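Long-range contacts in siroheme decarboxylase (Hydrogenobacter thermophilus, PDB 4CH7), which decarboxylates siroheme to didecarboxysiroheme, with release of two carbon dioxide molecules, in the biosynthesis of heme d1: residues Val19-Ser24 and Val186-Leu191; Arg60-Asp65 and Ile317-Glu322; Glu115-Val120 and Tyr132-Val137; Ala235-Glu240 and Leu275-His280. One frame throughout, in Å; residues are numbered along the deposited sequence. Where two conformers were deposited one is given.

Interaction 1 (Val19-Ser24 and Val186-Leu191)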
# COMPACT_ATOMS: atom_id res chain seq x y z
N VAL A 19 3.45 -24.54 2.47
CA VAL A 19 3.99 -25.86 2.72
C VAL A 19 5.50 -25.72 2.86
O VAL A 19 6.04 -24.64 2.65
CB VAL A 19 3.65 -26.84 1.58
CG1 VAL A 19 2.15 -26.91 1.37
CG2 VAL A 19 4.33 -26.41 0.30
N LYS A 20 6.18 -26.81 3.22
CA LYS A 20 7.62 -26.75 3.42
C LYS A 20 8.37 -26.55 2.10
O LYS A 20 9.38 -25.85 2.05
CB LYS A 20 8.12 -28.01 4.12
CG LYS A 20 7.55 -28.20 5.52
CD LYS A 20 8.11 -29.44 6.18
CE LYS A 20 7.50 -29.65 7.55
NZ LYS A 20 7.98 -30.90 8.19
N GLU A 21 7.86 -27.16 1.03
CA GLU A 21 8.48 -27.05 -0.28
C GLU A 21 7.48 -26.56 -1.33
O GLU A 21 7.02 -27.34 -2.17
CB GLU A 21 9.09 -28.39 -0.71
CG GLU A 21 10.11 -28.94 0.28
CD GLU A 21 10.66 -30.30 -0.14
OE1 GLU A 21 10.49 -30.68 -1.31
OE2 GLU A 21 11.26 -30.97 0.72
N PRO A 22 7.15 -25.26 -1.30
CA PRO A 22 6.13 -24.68 -2.18
C PRO A 22 6.56 -24.65 -3.64
O PRO A 22 5.71 -24.73 -4.52
CB PRO A 22 5.97 -23.26 -1.64
CG PRO A 22 7.29 -22.94 -1.02
CD PRO A 22 7.77 -24.24 -0.43
N PHE A 23 7.86 -24.54 -3.89
CA PHE A 23 8.37 -24.51 -5.25
C PHE A 23 8.43 -25.91 -5.86
O PHE A 23 8.45 -26.06 -7.08
CB PHE A 23 9.73 -23.83 -5.30
CG PHE A 23 9.71 -22.39 -4.89
CD1 PHE A 23 8.95 -21.47 -5.60
CD2 PHE A 23 10.45 -21.95 -3.80
CE1 PHE A 23 8.91 -20.13 -5.23
CE2 PHE A 23 10.42 -20.61 -3.42
CZ PHE A 23 9.66 -19.70 -4.14
N SER A 24 8.47 -26.93 -5.01
CA SER A 24 8.35 -28.31 -5.46
C SER A 24 6.93 -28.52 -6.01
O SER A 24 6.74 -29.14 -7.06
CB SER A 24 8.63 -29.27 -4.31
OG SER A 24 8.83 -30.59 -4.78
N VAL A 186 14.45 -20.74 -2.54
CA VAL A 186 15.14 -21.97 -2.18
C VAL A 186 14.13 -23.11 -2.01
O VAL A 186 12.92 -22.89 -2.04
CB VAL A 186 15.95 -21.80 -0.88
CG1 VAL A 186 17.14 -20.89 -1.11
CG2 VAL A 186 15.07 -21.26 0.23
N GLU A 187 14.65 -24.32 -1.82
CA GLU A 187 13.82 -25.51 -1.66
C GLU A 187 13.00 -25.45 -0.37
O GLU A 187 11.86 -25.91 -0.33
CB GLU A 187 14.71 -26.75 -1.68
CG GLU A 187 14.01 -28.05 -1.31
CD GLU A 187 14.73 -29.26 -1.84
OE1 GLU A 187 15.11 -29.24 -3.03
OE2 GLU A 187 14.90 -30.24 -1.09
N ARG A 188 13.59 -24.88 0.67
CA ARG A 188 12.93 -24.80 1.97
C ARG A 188 12.90 -23.35 2.46
O ARG A 188 13.64 -22.98 3.37
CB ARG A 188 13.65 -25.68 2.99
CG ARG A 188 13.68 -27.15 2.61
CD ARG A 188 12.43 -27.88 3.09
NE ARG A 188 12.45 -28.02 4.55
CZ ARG A 188 13.05 -29.02 5.19
NH1 ARG A 188 13.68 -29.97 4.50
NH2 ARG A 188 13.02 -29.08 6.51
N PRO A 189 12.00 -22.54 1.87
CA PRO A 189 11.98 -21.08 2.09
C PRO A 189 11.41 -20.65 3.44
O PRO A 189 11.42 -19.46 3.74
CB PRO A 189 11.09 -20.57 0.95
CG PRO A 189 10.16 -21.71 0.68
CD PRO A 189 10.96 -22.97 0.92
N PHE A 190 10.91 -21.59 4.23
CA PHE A 190 10.40 -21.27 5.56
C PHE A 190 11.37 -21.72 6.65
O PHE A 190 11.19 -21.39 7.82
CB PHE A 190 9.04 -21.94 5.79
CG PHE A 190 7.93 -21.39 4.93
CD1 PHE A 190 7.32 -20.20 5.27
CD2 PHE A 190 7.51 -22.07 3.80
CE1 PHE A 190 6.29 -19.68 4.49
CE2 PHE A 190 6.48 -21.57 3.01
CZ PHE A 190 5.87 -20.37 3.36
N LEU A 191 12.39 -22.47 6.25
CA LEU A 191 13.32 -23.08 7.20
C LEU A 191 14.14 -22.06 8.00
O LEU A 191 14.15 -22.10 9.23
CB LEU A 191 14.26 -24.06 6.50
CG LEU A 191 15.21 -24.80 7.44
CD1 LEU A 191 14.41 -25.51 8.52
CD2 LEU A 191 16.08 -25.79 6.68
O HOH W 1 10.34 -24.46 4.07
O HOH W 2 10.27 -25.86 -2.73

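Interaction 2 (Arg60-Asp65 and Ile317-Glu322)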
# COMPACT_ATOMS: atom_id res chain seq x y z
N ARG A 60 -4.53 -3.11 8.21
CA ARG A 60 -5.37 -2.90 9.39
C ARG A 60 -5.51 -4.15 10.26
O ARG A 60 -5.68 -4.05 11.48
CB ARG A 60 -6.75 -2.35 9.00
CG ARG A 60 -7.50 -3.14 7.94
CD ARG A 60 -8.94 -2.67 7.82
NE ARG A 60 -9.68 -2.88 9.06
CZ ARG A 60 -10.35 -3.99 9.35
NH1 ARG A 60 -10.39 -4.99 8.49
NH2 ARG A 60 -10.99 -4.09 10.51
N LEU A 61 -5.43 -5.33 9.65
CA LEU A 61 -5.51 -6.58 10.40
C LEU A 61 -4.23 -6.83 11.20
O LEU A 61 -4.22 -7.61 12.15
CB LEU A 61 -5.83 -7.76 9.47
CG LEU A 61 -7.27 -7.72 8.93
CD1 LEU A 61 -7.54 -8.80 7.91
CD2 LEU A 61 -8.25 -7.82 10.09
N LEU A 62 -3.16 -6.14 10.81
CA LEU A 62 -1.93 -6.12 11.60
C LEU A 62 -2.12 -5.21 12.81
O LEU A 62 -1.40 -5.32 13.80
CB LEU A 62 -0.75 -5.62 10.76
CG LEU A 62 -0.25 -6.52 9.62
CD1 LEU A 62 0.85 -5.84 8.82
CD2 LEU A 62 0.24 -7.84 10.17
N GLY A 63 -3.10 -4.31 12.72
CA GLY A 63 -3.34 -3.35 13.77
C GLY A 63 -2.85 -1.97 13.38
O GLY A 63 -2.85 -1.05 14.20
N TYR A 64 -2.42 -1.84 12.13
CA TYR A 64 -1.98 -0.55 11.62
C TYR A 64 -3.16 0.31 11.22
O TYR A 64 -4.03 -0.13 10.46
CB TYR A 64 -1.03 -0.73 10.44
CG TYR A 64 0.43 -0.82 10.81
CD1 TYR A 64 0.95 -1.97 11.40
CD2 TYR A 64 1.30 0.24 10.58
CE1 TYR A 64 2.28 -2.06 11.74
CE2 TYR A 64 2.63 0.16 10.92
CZ TYR A 64 3.12 -1.00 11.50
OH TYR A 64 4.45 -1.09 11.84
N ASP A 65 -3.21 1.53 11.75
CA ASP A 65 -4.15 2.52 11.25
C ASP A 65 -3.45 3.29 10.15
O ASP A 65 -2.38 3.88 10.37
CB ASP A 65 -4.60 3.46 12.36
CG ASP A 65 -5.85 4.24 11.99
OD1 ASP A 65 -6.29 4.15 10.82
OD2 ASP A 65 -6.39 4.96 12.86
N ILE A 317 6.47 0.42 3.48
CA ILE A 317 6.86 0.37 4.88
C ILE A 317 7.26 -1.03 5.32
O ILE A 317 6.77 -2.03 4.78
CB ILE A 317 5.71 0.86 5.78
CG1 ILE A 317 4.45 0.03 5.52
CG2 ILE A 317 5.43 2.33 5.53
CD1 ILE A 317 3.30 0.38 6.44
N LYS A 318 8.17 -1.10 6.28
CA LYS A 318 8.44 -2.35 6.96
C LYS A 318 7.62 -2.34 8.24
O LYS A 318 7.64 -1.37 8.99
CB LYS A 318 9.93 -2.48 7.30
CG LYS A 318 10.85 -2.21 6.13
CD LYS A 318 10.53 -3.10 4.94
CE LYS A 318 10.92 -4.55 5.20
NZ LYS A 318 10.73 -5.39 3.99
N TYR A 319 6.86 -3.41 8.46
CA TYR A 319 6.00 -3.48 9.63
C TYR A 319 6.79 -3.83 10.89
O TYR A 319 7.74 -4.61 10.83
CB TYR A 319 4.87 -4.49 9.42
CG TYR A 319 3.93 -4.13 8.29
CD1 TYR A 319 2.99 -3.12 8.43
CD2 TYR A 319 3.97 -4.81 7.08
CE1 TYR A 319 2.12 -2.79 7.40
CE2 TYR A 319 3.11 -4.49 6.05
CZ TYR A 319 2.19 -3.48 6.21
OH TYR A 319 1.33 -3.16 5.19
N PHE A 320 6.40 -3.23 12.01
CA PHE A 320 6.93 -3.59 13.32
C PHE A 320 8.44 -3.41 13.45
O PHE A 320 9.10 -4.13 14.20
CB PHE A 320 6.52 -5.02 13.68
CG PHE A 320 5.03 -5.22 13.70
CD1 PHE A 320 4.20 -4.33 14.37
CD2 PHE A 320 4.46 -6.30 13.05
CE1 PHE A 320 2.83 -4.51 14.39
CE2 PHE A 320 3.09 -6.50 13.06
CZ PHE A 320 2.27 -5.60 13.73
N SER A 321 8.99 -2.45 12.71
CA SER A 321 10.36 -2.02 12.93
C SER A 321 10.36 -1.01 14.07
O SER A 321 9.33 -0.39 14.34
CB SER A 321 10.96 -1.41 11.66
OG SER A 321 10.22 -0.28 11.25
N GLU A 322 11.50 -0.85 14.73
CA GLU A 322 11.58 0.03 15.89
C GLU A 322 11.77 1.49 15.47
O GLU A 322 11.70 2.40 16.30
CB GLU A 322 12.74 -0.39 16.79
CG GLU A 322 12.63 -1.81 17.31
CD GLU A 322 13.97 -2.36 17.75
OE1 GLU A 322 15.01 -1.80 17.36
OE2 GLU A 322 13.98 -3.36 18.50

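Interaction 3 (Glu115-Val120 and Tyr132-Val137)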
# COMPACT_ATOMS: atom_id res chain seq x y z
N GLU A 115 -2.21 7.43 18.42
CA GLU A 115 -3.29 7.43 17.44
C GLU A 115 -2.82 8.22 16.23
O GLU A 115 -2.03 9.15 16.37
CB GLU A 115 -4.56 8.05 18.03
CG GLU A 115 -5.13 7.27 19.20
CD GLU A 115 -6.25 7.99 19.90
OE1 GLU A 115 -7.07 8.63 19.20
OE2 GLU A 115 -6.32 7.93 21.14
N LEU A 116 -3.30 7.83 15.06
CA LEU A 116 -2.91 8.47 13.80
C LEU A 116 -3.17 9.98 13.84
O LEU A 116 -2.33 10.77 13.40
CB LEU A 116 -3.65 7.82 12.63
CG LEU A 116 -3.31 8.30 11.22
CD1 LEU A 116 -3.18 7.13 10.27
CD2 LEU A 116 -4.38 9.26 10.73
N GLU A 117 -4.32 10.36 14.37
CA GLU A 117 -4.71 11.77 14.48
C GLU A 117 -3.74 12.59 15.33
O GLU A 117 -3.53 13.78 15.07
CB GLU A 117 -6.12 11.89 15.05
CG GLU A 117 -7.23 11.79 14.02
CD GLU A 117 -7.48 10.37 13.54
OE1 GLU A 117 -6.84 9.43 14.05
OE2 GLU A 117 -8.34 10.20 12.65
N ASP A 118 -3.18 11.97 16.36
CA ASP A 118 -2.20 12.63 17.21
C ASP A 118 -0.89 12.82 16.45
O ASP A 118 -0.29 13.90 16.49
CB ASP A 118 -1.95 11.83 18.49
CG ASP A 118 -3.15 11.83 19.42
OD1 ASP A 118 -3.75 12.90 19.63
OD2 ASP A 118 -3.49 10.74 19.94
N VAL A 119 -0.46 11.77 15.76
CA VAL A 119 0.75 11.79 14.95
C VAL A 119 0.75 12.95 13.95
O VAL A 119 1.73 13.68 13.85
CB VAL A 119 0.95 10.45 14.20
CG1 VAL A 119 2.13 10.53 13.26
CG2 VAL A 119 1.13 9.32 15.19
N VAL A 120 -0.35 13.11 13.21
CA VAL A 120 -0.44 14.16 12.21
C VAL A 120 -0.54 15.55 12.83
O VAL A 120 -0.05 16.52 12.26
CB VAL A 120 -1.62 13.92 11.23
CG1 VAL A 120 -1.54 12.53 10.63
CG2 VAL A 120 -2.96 14.12 11.92
N TYR A 132 -5.00 20.71 7.47
CA TYR A 132 -4.68 19.38 6.95
C TYR A 132 -5.90 18.47 6.90
O TYR A 132 -6.92 18.73 7.55
CB TYR A 132 -3.54 18.72 7.73
CG TYR A 132 -3.82 18.52 9.21
CD1 TYR A 132 -4.43 17.36 9.67
CD2 TYR A 132 -3.43 19.47 10.14
CE1 TYR A 132 -4.67 17.16 11.02
CE2 TYR A 132 -3.67 19.28 11.49
CZ TYR A 132 -4.29 18.13 11.92
OH TYR A 132 -4.52 17.94 13.26
N LEU A 133 -5.80 17.40 6.12
CA LEU A 133 -6.89 16.45 5.97
C LEU A 133 -6.45 15.06 6.43
O LEU A 133 -5.30 14.66 6.21
CB LEU A 133 -7.36 16.39 4.52
CG LEU A 133 -7.88 17.69 3.92
CD1 LEU A 133 -8.24 17.50 2.46
CD2 LEU A 133 -9.06 18.21 4.71
N VAL A 134 -7.36 14.34 7.07
CA VAL A 134 -7.11 12.97 7.48
C VAL A 134 -8.19 12.08 6.88
O VAL A 134 -9.29 11.97 7.43
CB VAL A 134 -7.05 12.83 9.02
CG1 VAL A 134 -6.93 11.38 9.42
CG2 VAL A 134 -5.89 13.63 9.58
N LEU A 135 -7.87 11.47 5.75
CA LEU A 135 -8.84 10.70 4.99
C LEU A 135 -8.52 9.21 5.00
O LEU A 135 -7.42 8.80 4.62
CB LEU A 135 -8.90 11.19 3.54
CG LEU A 135 -8.98 12.71 3.35
CD1 LEU A 135 -8.99 13.07 1.87
CD2 LEU A 135 -10.20 13.27 4.04
N ARG A 136 -9.47 8.40 5.45
CA ARG A 136 -9.31 6.95 5.43
C ARG A 136 -10.05 6.35 4.24
O ARG A 136 -11.28 6.35 4.20
CB ARG A 136 -9.77 6.33 6.74
CG ARG A 136 -8.78 6.54 7.87
CD ARG A 136 -9.27 5.93 9.18
NE ARG A 136 -8.28 6.10 10.24
CZ ARG A 136 -8.14 7.21 10.95
NH1 ARG A 136 -8.91 8.26 10.71
NH2 ARG A 136 -7.21 7.28 11.90
N VAL A 137 -9.29 5.83 3.29
CA VAL A 137 -9.86 5.27 2.07
C VAL A 137 -9.80 3.74 2.09
O VAL A 137 -8.98 3.15 2.79
CB VAL A 137 -9.13 5.80 0.82
CG1 VAL A 137 -9.25 7.31 0.75
CG2 VAL A 137 -7.66 5.38 0.84

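Interaction 4 (Ala235-Glu240 and Leu275-His280)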
# COMPACT_ATOMS: atom_id res chain seq x y z
N ALA A 235 -2.69 11.64 -12.07
CA ALA A 235 -3.59 12.43 -11.24
C ALA A 235 -4.45 11.55 -10.36
O ALA A 235 -4.92 10.48 -10.78
CB ALA A 235 -4.47 13.33 -12.10
N MSE A 236 -4.65 12.00 -9.13
CA MSE A 236 -5.68 11.44 -8.28
C MSE A 236 -6.96 12.20 -8.60
O MSE A 236 -7.08 13.38 -8.29
CB MSE A 236 -5.32 11.61 -6.80
CG MSE A 236 -6.49 11.51 -5.84
SE MSE A 236 -5.94 11.76 -4.00
CE MSE A 236 -4.70 10.28 -3.87
N SER A 237 -7.89 11.53 -9.27
CA SER A 237 -9.19 12.14 -9.53
C SER A 237 -10.10 11.86 -8.34
O SER A 237 -10.20 10.72 -7.88
CB SER A 237 -9.81 11.58 -10.81
OG SER A 237 -10.19 10.22 -10.64
N VAL A 238 -10.72 12.91 -7.81
CA VAL A 238 -11.63 12.75 -6.69
C VAL A 238 -13.05 13.13 -7.10
O VAL A 238 -13.26 14.11 -7.80
CB VAL A 238 -11.17 13.55 -5.45
CG1 VAL A 238 -9.84 13.02 -4.95
CG2 VAL A 238 -11.06 15.03 -5.77
N TRP A 239 -14.03 12.33 -6.67
CA TRP A 239 -15.40 12.49 -7.13
C TRP A 239 -16.40 12.49 -5.98
O TRP A 239 -16.24 11.74 -5.01
CB TRP A 239 -15.76 11.38 -8.11
CG TRP A 239 -14.77 11.24 -9.24
CD1 TRP A 239 -13.55 10.63 -9.19
CD2 TRP A 239 -14.93 11.73 -10.58
NE1 TRP A 239 -12.94 10.71 -10.42
CE2 TRP A 239 -13.76 11.38 -11.29
CE3 TRP A 239 -15.94 12.42 -11.25
CZ2 TRP A 239 -13.59 11.71 -12.64
CZ3 TRP A 239 -15.76 12.75 -12.58
CH2 TRP A 239 -14.60 12.39 -13.26
N GLU A 240 -17.42 13.33 -6.08
CA GLU A 240 -18.55 13.25 -5.17
C GLU A 240 -19.66 12.45 -5.83
O GLU A 240 -20.26 12.89 -6.81
CB GLU A 240 -19.05 14.64 -4.79
CG GLU A 240 -20.20 14.63 -3.80
CD GLU A 240 -20.62 16.01 -3.37
OE1 GLU A 240 -19.75 16.91 -3.34
OE2 GLU A 240 -21.81 16.21 -3.06
N LEU A 275 -15.27 9.30 -3.78
CA LEU A 275 -14.68 8.36 -4.73
C LEU A 275 -13.34 8.85 -5.27
O LEU A 275 -13.26 9.94 -5.84
CB LEU A 275 -15.64 8.06 -5.88
CG LEU A 275 -15.14 7.06 -6.92
CD1 LEU A 275 -14.70 5.77 -6.26
CD2 LEU A 275 -16.20 6.77 -7.96
N PHE A 276 -12.31 8.05 -5.07
CA PHE A 276 -10.97 8.36 -5.56
C PHE A 276 -10.63 7.42 -6.72
O PHE A 276 -10.88 6.22 -6.63
CB PHE A 276 -9.92 8.20 -4.46
CG PHE A 276 -9.99 9.26 -3.38
CD1 PHE A 276 -11.18 9.92 -3.08
CD2 PHE A 276 -8.85 9.59 -2.65
CE1 PHE A 276 -11.24 10.88 -2.08
CE2 PHE A 276 -8.90 10.55 -1.65
CZ PHE A 276 -10.09 11.20 -1.37
N ALA A 277 -10.08 7.97 -7.79
CA ALA A 277 -9.67 7.15 -8.93
C ALA A 277 -8.35 7.63 -9.51
O ALA A 277 -8.28 8.70 -10.10
CB ALA A 277 -10.75 7.13 -10.01
N MSE A 278 -7.31 6.82 -9.34
CA MSE A 278 -6.00 7.16 -9.87
C MSE A 278 -6.03 7.16 -11.39
O MSE A 278 -6.30 6.13 -12.01
CB MSE A 278 -4.93 6.19 -9.37
CG MSE A 278 -4.82 6.09 -7.85
SE MSE A 278 -4.65 7.80 -6.95
CE MSE A 278 -6.48 7.99 -6.35
N MSE A 279 -5.75 8.31 -11.98
CA MSE A 279 -5.68 8.41 -13.43
C MSE A 279 -4.24 8.62 -13.89
O MSE A 279 -3.41 9.15 -13.15
CB MSE A 279 -6.58 9.53 -13.96
CG MSE A 279 -8.07 9.22 -13.93
SE MSE A 279 -9.14 10.78 -14.38
CE MSE A 279 -10.91 10.00 -14.25
N HIS A 280 -3.96 8.18 -15.11
CA HIS A 280 -2.68 8.44 -15.74
C HIS A 280 -2.90 8.62 -17.23
O HIS A 280 -3.87 8.11 -17.79
CB HIS A 280 -1.69 7.29 -15.48
CG HIS A 280 -2.20 5.95 -15.89
ND1 HIS A 280 -2.41 4.92 -15.00
CD2 HIS A 280 -2.54 5.45 -17.11
CE1 HIS A 280 -2.86 3.86 -15.64
NE2 HIS A 280 -2.95 4.16 -16.92

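Interaction 1 (Val19-Ser24 and Val186-Leu191)
Phe23 turns the edge of its ring to the backbone of Val186, CD2 lying 3.2 Å from Val186 O with the oxygen near the ring plane, so that weakly positive ring hydrogens face a carbonyl. Phe190 answers from the other segment: its CE2 comes 3.1 Å from Val19 O, which stands obliquely to the ring, while a water sits at its edge in plane and Phe183 pairs with it edge-to-face. Both phenylalanines set CG anti to their own carbonyl carbon, which carries the rings to corresponding places. Between them Pro22 and Pro189 reach toward each other and touch CG to CG at 3.6 Å. Proline suits both places, being compact, apolar and without an N-H to satisfy in a buried spot; Pro22 also opens helix 22-30, right after its N-cap residue Glu21.

The two segments are thus related by an approximate twofold, each belonging to one of the two helix-turn-helix family regions, and Leu38 against Phe23 and Leu208 against Phe190 extend the apolar packing. Two waters repeat the symmetry. One donates to Lys20 O at 2.6 Å and accepts from Phe190 N; the other donates to Glu187 O at 2.9 Å and accepts, weakly, from Phe23 N.

On the outer side Glu21 and Glu187 run side by side, Glu21 OE2 lying 4.1 Å from Glu187 OE2. Glu21 CG rests against Arg188 CD at 3.8 Å. Arg188 makes its salt bridge with Glu201. No direct hydrogen bond crosses the contact: it rests on prolines, ring edges and bridging water, and the paired carboxylates probably repel mildly, tempered by the nearby arginine charge.

Interaction 2 (Arg60-Asp65 and Ile317-Glu322)
Tyr64 packs against both Tyr319 and Phe320 in a small aromatic cluster and meets each differently. Tyr319 presents an edge to the Tyr64 face in a T-shaped pair, centroids 5.0 Å apart and planes at 78°, CD1 standing over the rim of the ring. The Phe320 ring is oblique to that of Tyr64, planes at 58°, with Phe320 CE1 at the Tyr64 edge, 3.7 Å from Tyr64 CE1. The phenol oxygen of Tyr64 accepts the backbone N-H of Phe320, Tyr64 OH to Phe320 N 2.9 Å in an almost straight bond (178°). A tyrosine fits here because one side chain supplies both the flat packing surface and the acceptor.

Tyr319 is held from a second direction by Leu62, whose CD1 points squarely onto the middle of the ring in a CH-pi contact, 3.4 Å from the Tyr319 centroid. Ile317 CG1 lies over the opposite face, toward the rim. Gly63 allows the chain to turn with a positive phi between Leu62 and Tyr64.

The contact ties the approach to strand 65-71 to the link between strand 303-314 and helix 323-335. Val176 of helix 170-179 packs on Leu62, Tyr319 and Phe320, while Ala108 of strand 103-109 touches Tyr64.

Interaction 3 (Glu115-Val120 and Tyr132-Val137)
Glu117 and Arg136 join helix 116-126 to strand 132-139, the last helix and strand of the first ferredoxin-like unit in this AsnC-like, dimeric alpha-beta-barrel type of fold, here made within one chain from two such units. The guanidinium meets the carboxylate end-on, Arg136 NH1 to Glu117 OE2 at 2.8 Å and Arg136 NH2 to Glu117 OE1 at 3.1 Å. Both oxygens are approached on their syn sides, and the two planes differ by only 14°, close to the flat, two-pronged geometry in which charges and N-H directions agree. A further bond from NH2 to OE2 is weak. Glu117 gets there by bending at chi2 (76°), folding back toward the strand, whereas Arg136 is stretched from CG to NE and spans the gap. Arg136 NH2 is shared: Asp65 of the adjoining strand 65-71 makes a second, direct salt bridge to it and so helps to position the guanidinium.

Replacing Glu117 by an alanine would probably leave Arg136 NH1 without this mate and let the guanidinium swing about its remaining partner, Asp65.

Behind the salt bridge the packing turns apolar. Leu116 slides past Val134 in the opposite direction, CD2 to CG1 at 3.6 Å, and the same methyl touches Arg136 NH2, obliquely to the guanidinium. Branched aliphatics suit this layer between helix and sheet, where the segment axes run nearly antiparallel (158°) and 10.1 Å apart. Val120, modelled in two conformers, adds less certain contacts to Val134 and Tyr132.

Farther out, Ala67 of strand 65-71 supports Leu116. Val134 CG1, set anti to its backbone nitrogen, ends 3.7 Å from Glu117 OE2.

Interaction 4 (Ala235-Glu240 and Leu275-His280)
Ala235-Trp239 and Leu275-Met279 pair as neighbouring antiparallel strands of the second ferredoxin-like unit, within the eight-stranded barrel of this AsnC-like fold. Their axes run at 147°. Hydrogen-bonded pairs, Ala235 with Met279, Ser237 with Ala277 and Trp239 with Leu275, alternate with the non-hydrogen-bonded pairs Met236 with Met278 and Val238 with Phe276. Among the bonds, the N-H of Met279 is donated to Ala235 O, 2.6 Å from Met279 N and almost in line with the carbonyl bond.

The methionines are present as selenomethionine. On the face with Ala235, Ser237 and Trp239, covered by helix 284-297, Ser237 links two polar groups. Its OG donates in plane to a lone pair of Ala277 O (2.5 Å), which also takes the Ser237 N-H, and accepts from Trp239 NE1 at 2.8 Å. The first torsion of Ser237 (chi1 69°) puts OG between its own N and carbonyl carbon, where it reaches both partners. With an alanine here, the buried indole N-H would probably lose its acceptor and Ala277 O its second donor. Serine is small enough to fit beside Ala277, while Met279, extended beyond CG, touches the indole edge, CE to Trp239 CZ2 at 3.6 Å.

The other face is apolar and carries Met236, about 8 Å from the side chain of His93, the presumed active-site residue. Met236 and Met278 lie side by side, CG to CE at 3.6 Å; Met236 SE approaches the Phe276 ring obliquely in a Met-aromatic contact. Val238 CG1 sits over the middle of that ring, 3.8 Å from the Phe276 centroid and 10° off its normal.

In the fold
Interaction 4 is the buried one, and its chemistry is that of a sheet: repeated backbone bonds with sorted side chains on two faces. Interaction 3 serves the same barrel from the other ferredoxin-like unit, laying a helix on a strand through aliphatics and a charged pair at its side; Leu135 and Val137 of its strand pack on Phe276 of interaction 4. Interaction 2, partly buried, joins loops through aromatic rings, and its Asp65 bonds to Arg136 of interaction 3. Interaction 1 stands apart, about 14 Å from interaction 2 between nearest atoms, pairing the two helix-turn-helix regions through proline, ring edges and water, with charges outermost.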